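Putative regulator (Escherichia coli O6, PDB 3HFI) is probably a DNA-binding transcription regulator whose UTRA domain would bind a small-molecule effector, though its function is unknown. Local coordinates at residues Glu56-Glu70 against Gly116-Asp128. Residues are numbered along the deposited sequence; the frame is centred on the assembly and turned at random.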
loop_
_atom_site.group_PDB
_atom_site.type_symbol
_atom_site.label_atom_id
_atom_site.label_comp_id
_atom_site.label_asym_id
_atom_site.label_seq_id
_atom_site.Cartn_x
_atom_site.Cartn_y
_atom_site.Cartn_z
ATOM N N GLU A 56 14.222 -1.722 12.364
ATOM C CA GLU A 56 14.757 -1.710 11.013
ATOM C C GLU A 56 14.777 -3.137 10.477
ATOM O O GLU A 56 15.365 -4.041 11.112
ATOM C CB GLU A 56 16.179 -1.137 11.035
ATOM C CG GLU A 56 16.775 -0.773 9.700
ATOM C CD GLU A 56 18.183 -0.106 9.873
ATOM O OE1 GLU A 56 18.968 -0.487 10.780
ATOM O OE2 GLU A 56 18.497 0.822 9.093
ATOM N N ARG A 57 14.158 -3.318 9.315
ATOM C CA ARG A 57 13.899 -4.638 8.734
ATOM C C ARG A 57 14.285 -4.643 7.274
ATOM O O ARG A 57 14.034 -3.669 6.561
ATOM C CB ARG A 57 12.423 -4.973 8.886
ATOM C CG ARG A 57 12.075 -5.302 10.333
ATOM C CD ARG A 57 10.677 -4.925 10.645
ATOM N NE ARG A 57 9.790 -5.878 10.042
ATOM C CZ ARG A 57 8.781 -5.595 9.217
ATOM N NH1 ARG A 57 8.440 -4.358 8.844
ATOM N NH2 ARG A 57 8.078 -6.600 8.749
ATOM N N LEU A 58 14.936 -5.726 6.850
ATOM C CA LEU A 58 15.422 -5.832 5.489
ATOM C C LEU A 58 14.619 -6.943 4.863
ATOM O O LEU A 58 14.589 -8.064 5.367
ATOM C CB LEU A 58 16.930 -6.129 5.439
ATOM C CG LEU A 58 17.584 -6.168 4.049
ATOM C CD1 LEU A 58 17.742 -4.777 3.460
ATOM C CD2 LEU A 58 18.930 -6.853 4.116
ATOM N N ARG A 59 13.909 -6.610 3.804
ATOM C CA ARG A 59 13.044 -7.575 3.174
ATOM C C ARG A 59 13.713 -8.006 1.913
ATOM O O ARG A 59 14.060 -7.159 1.100
ATOM C CB ARG A 59 11.722 -6.975 2.820
ATOM C CG ARG A 59 10.990 -7.802 1.795
ATOM C CD ARG A 59 9.512 -7.553 1.922
ATOM N NE ARG A 59 9.127 -7.837 3.300
ATOM C CZ ARG A 59 8.080 -7.308 3.917
ATOM N NH1 ARG A 59 7.275 -6.447 3.292
ATOM N NH2 ARG A 59 7.834 -7.636 5.178
ATOM N N SER A 60 13.905 -9.315 1.761
ATOM C CA SER A 60 14.437 -9.866 0.520
ATOM C C SER A 60 13.418 -10.796 -0.160
ATOM O O SER A 60 12.661 -11.550 0.479
ATOM C CB SER A 60 15.805 -10.530 0.737
ATOM O OG SER A 60 15.817 -11.347 1.884
ATOM N N ILE A 61 13.405 -10.692 -1.481
ATOM C CA ILE A 61 12.423 -11.367 -2.325
ATOM C C ILE A 61 13.170 -12.363 -3.209
ATOM O O ILE A 61 13.831 -11.982 -4.184
ATOM C CB ILE A 61 11.537 -10.325 -3.112
ATOM C CG1 ILE A 61 10.522 -9.689 -2.123
ATOM C CG2 ILE A 61 10.825 -10.973 -4.304
ATOM C CD1 ILE A 61 10.153 -8.212 -2.385
ATOM N N GLY A 62 13.112 -13.632 -2.797
ATOM C CA GLY A 62 13.771 -14.727 -3.520
ATOM C C GLY A 62 15.276 -14.793 -3.312
ATOM O O GLY A 62 16.005 -15.354 -4.152
ATOM N N ASP A 63 15.731 -14.248 -2.184
ATOM C CA ASP A 63 17.162 -14.114 -1.869
ATOM C C ASP A 63 17.837 -12.955 -2.654
ATOM O O ASP A 63 19.067 -12.929 -2.832
ATOM C CB ASP A 63 17.917 -15.453 -2.069
ATOM C CG ASP A 63 19.011 -15.684 -1.019
ATOM O OD1 ASP A 63 18.750 -15.425 0.177
ATOM O OD2 ASP A 63 20.118 -16.133 -1.394
ATOM N N GLU A 64 17.025 -12.011 -3.127
ATOM C CA GLU A 64 17.517 -10.701 -3.521
ATOM C C GLU A 64 16.901 -9.677 -2.557
ATOM O O GLU A 64 15.722 -9.779 -2.216
ATOM C CB GLU A 64 17.107 -10.388 -4.953
ATOM C CG GLU A 64 17.786 -9.138 -5.530
ATOM C CD GLU A 64 16.970 -8.488 -6.641
ATOM O OE1 GLU A 64 16.962 -9.039 -7.776
ATOM O OE2 GLU A 64 16.340 -7.432 -6.368
ATOM N N LYS A 65 17.697 -8.702 -2.128
ATOM C CA LYS A 65 17.222 -7.672 -1.186
ATOM C C LYS A 65 16.298 -6.690 -1.906
ATOM O O LYS A 65 16.735 -5.972 -2.812
ATOM C CB LYS A 65 18.393 -6.908 -0.558
ATOM C CG LYS A 65 19.326 -7.767 0.294
ATOM C CD LYS A 65 20.708 -7.115 0.475
ATOM C CE LYS A 65 21.844 -8.165 0.533
ATOM N NZ LYS A 65 22.060 -8.643 1.945
ATOM N N ALA A 66 15.026 -6.691 -1.499
ATOM C CA ALA A 66 13.981 -5.843 -2.079
ATOM C C ALA A 66 13.972 -4.452 -1.432
ATOM O O ALA A 66 14.180 -3.455 -2.122
ATOM C CB ALA A 66 12.595 -6.499 -1.930
ATOM N N MET A 67 13.754 -4.381 -0.120
ATOM C CA MET A 67 13.564 -3.103 0.500
ATOM C C MET A 67 14.034 -3.063 1.940
ATOM O O MET A 67 14.105 -4.092 2.617
ATOM C CB MET A 67 12.084 -2.739 0.452
ATOM C CG MET A 67 11.184 -3.717 1.155
ATOM S SD MET A 67 9.411 -3.536 0.708
ATOM C CE MET A 67 9.347 -4.679 -0.654
ATOM N N LEU A 68 14.343 -1.852 2.389
ATOM C CA LEU A 68 14.703 -1.558 3.776
ATOM C C LEU A 68 13.538 -0.803 4.412
ATOM O O LEU A 68 13.070 0.186 3.870
ATOM C CB LEU A 68 16.011 -0.762 3.800
ATOM C CG LEU A 68 16.593 -0.352 5.144
ATOM C CD1 LEU A 68 17.128 -1.548 5.939
ATOM C CD2 LEU A 68 17.688 0.622 4.783
ATOM N N ILE A 69 13.044 -1.311 5.539
ATOM C CA ILE A 69 11.888 -0.779 6.214
ATOM C C ILE A 69 12.297 -0.316 7.594
ATOM O O ILE A 69 12.913 -1.086 8.348
ATOM C CB ILE A 69 10.781 -1.836 6.360
ATOM C CG1 ILE A 69 10.539 -2.536 5.000
ATOM C CG2 ILE A 69 9.507 -1.165 6.948
ATOM C CD1 ILE A 69 9.516 -3.665 5.040
ATOM N N GLU A 70 11.948 0.924 7.927
ATOM C CA GLU A 70 12.122 1.485 9.282
ATOM C C GLU A 70 10.755 1.799 9.835
ATOM O O GLU A 70 10.073 2.714 9.344
ATOM C CB GLU A 70 12.929 2.753 9.173
ATOM C CG GLU A 70 14.256 2.484 8.631
ATOM C CD GLU A 70 15.065 3.739 8.584
ATOM O OE1 GLU A 70 14.947 4.477 7.569
ATOM O OE2 GLU A 70 15.838 3.955 9.553
ATOM N N GLY A 116 21.749 6.932 0.596
ATOM C CA GLY A 116 22.667 7.155 1.726
ATOM C C GLY A 116 23.676 6.017 1.851
ATOM O O GLY A 116 23.509 4.955 1.229
ATOM N N ASN A 117 24.728 6.240 2.644
ATOM C CA ASN A 117 25.855 5.313 2.708
ATOM C C ASN A 117 25.472 4.072 3.466
ATOM O O ASN A 117 25.657 2.967 2.974
ATOM C CB ASN A 117 27.060 5.965 3.369
ATOM C CG ASN A 117 28.229 5.013 3.532
ATOM O OD1 ASN A 117 28.584 4.267 2.619
ATOM N ND2 ASN A 117 28.851 5.051 4.709
ATOM N N GLU A 118 24.935 4.272 4.658
ATOM C CA GLU A 118 24.581 3.178 5.538
ATOM C C GLU A 118 23.401 2.350 5.054
ATOM O O GLU A 118 23.397 1.126 5.183
ATOM C CB GLU A 118 24.207 3.724 6.897
ATOM C CG GLU A 118 23.662 2.639 7.779
ATOM C CD GLU A 118 23.480 3.075 9.194
ATOM O OE1 GLU A 118 23.500 4.314 9.461
ATOM O OE2 GLU A 118 23.309 2.156 10.032
ATOM N N ARG A 119 22.357 3.037 4.593
ATOM C CA ARG A 119 21.228 2.378 3.948
ATOM C C ARG A 119 21.660 1.739 2.680
ATOM O O ARG A 119 21.179 0.654 2.357
ATOM C CB ARG A 119 20.151 3.373 3.579
ATOM C CG ARG A 119 19.369 3.817 4.732
ATOM C CD ARG A 119 18.434 4.836 4.282
ATOM N NE ARG A 119 17.704 5.219 5.453
ATOM C CZ ARG A 119 17.721 6.425 6.005
ATOM N NH1 ARG A 119 18.415 7.434 5.458
ATOM N NH2 ARG A 119 16.992 6.616 7.102
ATOM N N GLY A 120 22.520 2.452 1.947
ATOM C CA GLY A 120 23.100 1.951 0.705
ATOM C C GLY A 120 23.662 0.587 0.971
ATOM O O GLY A 120 23.358 -0.350 0.262
ATOM N N HIS A 121 24.435 0.474 2.050
ATOM C CA HIS A 121 25.114 -0.766 2.378
ATOM C C HIS A 121 24.124 -1.899 2.620
ATOM O O HIS A 121 24.323 -3.016 2.192
ATOM C CB HIS A 121 26.113 -0.567 3.547
ATOM C CG HIS A 121 27.526 -0.285 3.092
ATOM N ND1 HIS A 121 27.978 0.982 2.768
ATOM C CD2 HIS A 121 28.576 -1.118 2.872
ATOM C CE1 HIS A 121 29.246 0.920 2.390
ATOM N N PHE A 122 23.017 -1.609 3.251
ATOM C CA PHE A 122 22.013 -2.643 3.446
ATOM C C PHE A 122 21.361 -3.148 2.155
ATOM O O PHE A 122 20.956 -4.295 2.090
ATOM C CB PHE A 122 20.943 -2.136 4.408
ATOM C CG PHE A 122 21.448 -1.937 5.800
ATOM C CD1 PHE A 122 21.944 -3.006 6.523
ATOM C CD2 PHE A 122 21.420 -0.678 6.392
ATOM C CE1 PHE A 122 22.422 -2.832 7.821
ATOM C CE2 PHE A 122 21.875 -0.483 7.695
ATOM C CZ PHE A 122 22.383 -1.561 8.417
ATOM N N LEU A 123 21.249 -2.293 1.143
ATOM C CA LEU A 123 20.563 -2.643 -0.100
ATOM C C LEU A 123 21.514 -2.854 -1.289
ATOM O O LEU A 123 21.089 -3.206 -2.393
ATOM C CB LEU A 123 19.584 -1.531 -0.449
ATOM C CG LEU A 123 18.370 -1.424 0.462
ATOM C CD1 LEU A 123 17.599 -0.152 0.151
ATOM C CD2 LEU A 123 17.496 -2.634 0.288
ATOM N N ASP A 124 22.796 -2.632 -1.044
ATOM C CA ASP A 124 23.851 -2.706 -2.050
ATOM C C ASP A 124 23.879 -1.502 -2.926
ATOM O O ASP A 124 24.907 -1.110 -3.407
ATOM C CB ASP A 124 23.731 -3.946 -2.892
ATOM C CG ASP A 124 23.881 -5.174 -2.091
ATOM O OD1 ASP A 124 24.478 -5.096 -1.016
ATOM O OD2 ASP A 124 23.398 -6.228 -2.514
ATOM N N ILE A 125 22.741 -0.897 -3.139
ATOM C CA ILE A 125 22.757 0.311 -3.915
ATOM C C ILE A 125 24.084 1.068 -3.727
ATOM O O ILE A 125 24.689 1.054 -2.675
ATOM C CB ILE A 125 21.570 1.216 -3.533
ATOM N N SER A 126 24.519 1.734 -4.777
ATOM C CA SER A 126 25.632 2.638 -4.691
ATOM C C SER A 126 25.131 3.740 -3.823
ATOM O O SER A 126 24.076 4.290 -4.067
ATOM C CB SER A 126 26.079 3.149 -6.061
ATOM O OG SER A 126 25.036 3.855 -6.710
ATOM N N GLU A 127 25.873 4.096 -2.807
ATOM C CA GLU A 127 25.444 5.231 -2.053
ATOM C C GLU A 127 25.121 6.233 -3.131
ATOM O O GLU A 127 25.529 6.061 -4.258
ATOM C CB GLU A 127 26.580 5.732 -1.175
ATOM C CG GLU A 127 27.590 6.569 -1.919
ATOM C CD GLU A 127 27.974 7.799 -1.158
ATOM O OE1 GLU A 127 28.481 8.750 -1.781
ATOM O OE2 GLU A 127 27.775 7.805 0.067
ATOM N N ASP A 128 24.398 7.278 -2.788
ATOM C CA ASP A 128 24.050 8.316 -3.747
ATOM C C ASP A 128 23.250 7.830 -4.966
ATOM O O ASP A 128 22.842 8.618 -5.804
ATOM C CB ASP A 128 25.277 9.135 -4.167
ATOM C CG ASP A 128 25.224 10.570 -3.659
ATOM O OD1 ASP A 128 24.979 11.491 -4.462
ATOM O OD2 ASP A 128 25.426 10.781 -2.451
#
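Leu68 meets three residues of helix 117-123 with different parts of its side chain. Its CB lies 4.0 Å from CD1 of Leu123, its CD1 faces CB of Phe122, and its CD2 packs 3.6 Å from CG of Arg119, the two side chains lying across each other nearly at right angles. Leu68 turns its CG away from its own backbone N, which carries both methyls to the helix. Leu58, on the neighbouring strand, lies alongside Leu123 with the tips running contrary ways, Leu58 CD1 3.8 Å from Leu123 CD2. The carboxylate of Glu56 approaches the Phe122 ring obliquely, OE2 3.9 Å from CE2, the two planes 63° apart. Near the hairpin turn, the Lys65 chain folds over and lays CD 3.3 Å from the carbonyl O of Phe122; its CE passes Asp124 OD2, though ammonium and carboxylate are not in contact. At the other end of the contact Arg119 forms a salt bridge from NH2 to the syn lone pair of Glu70 OE1 (3.0 Å, N-H...O angle 157°); the oxygen sits 16° out of the guanidinium plane. The helix thus packs on one face of the antiparallel sheet of the UTRA domain, against the hairpin of strands 51-60 and 65-73, running oblique and roughly antiparallel to strand 65-70. A classic beta bulge, Ala66 and Met67 opposite Arg59, breaks the regular pairing of the two strands, Arg59 O accepting from both N-H groups. Further out, Trp152 of strand 144-153 touches Leu68, Arg119 and Leu123 and hydrogen-bonds through NE1 to Glu70 OE1, while Tyr54 OH is hydrogen-bonded to Glu70 OE2, so both oxygens of this buried carboxylate are held.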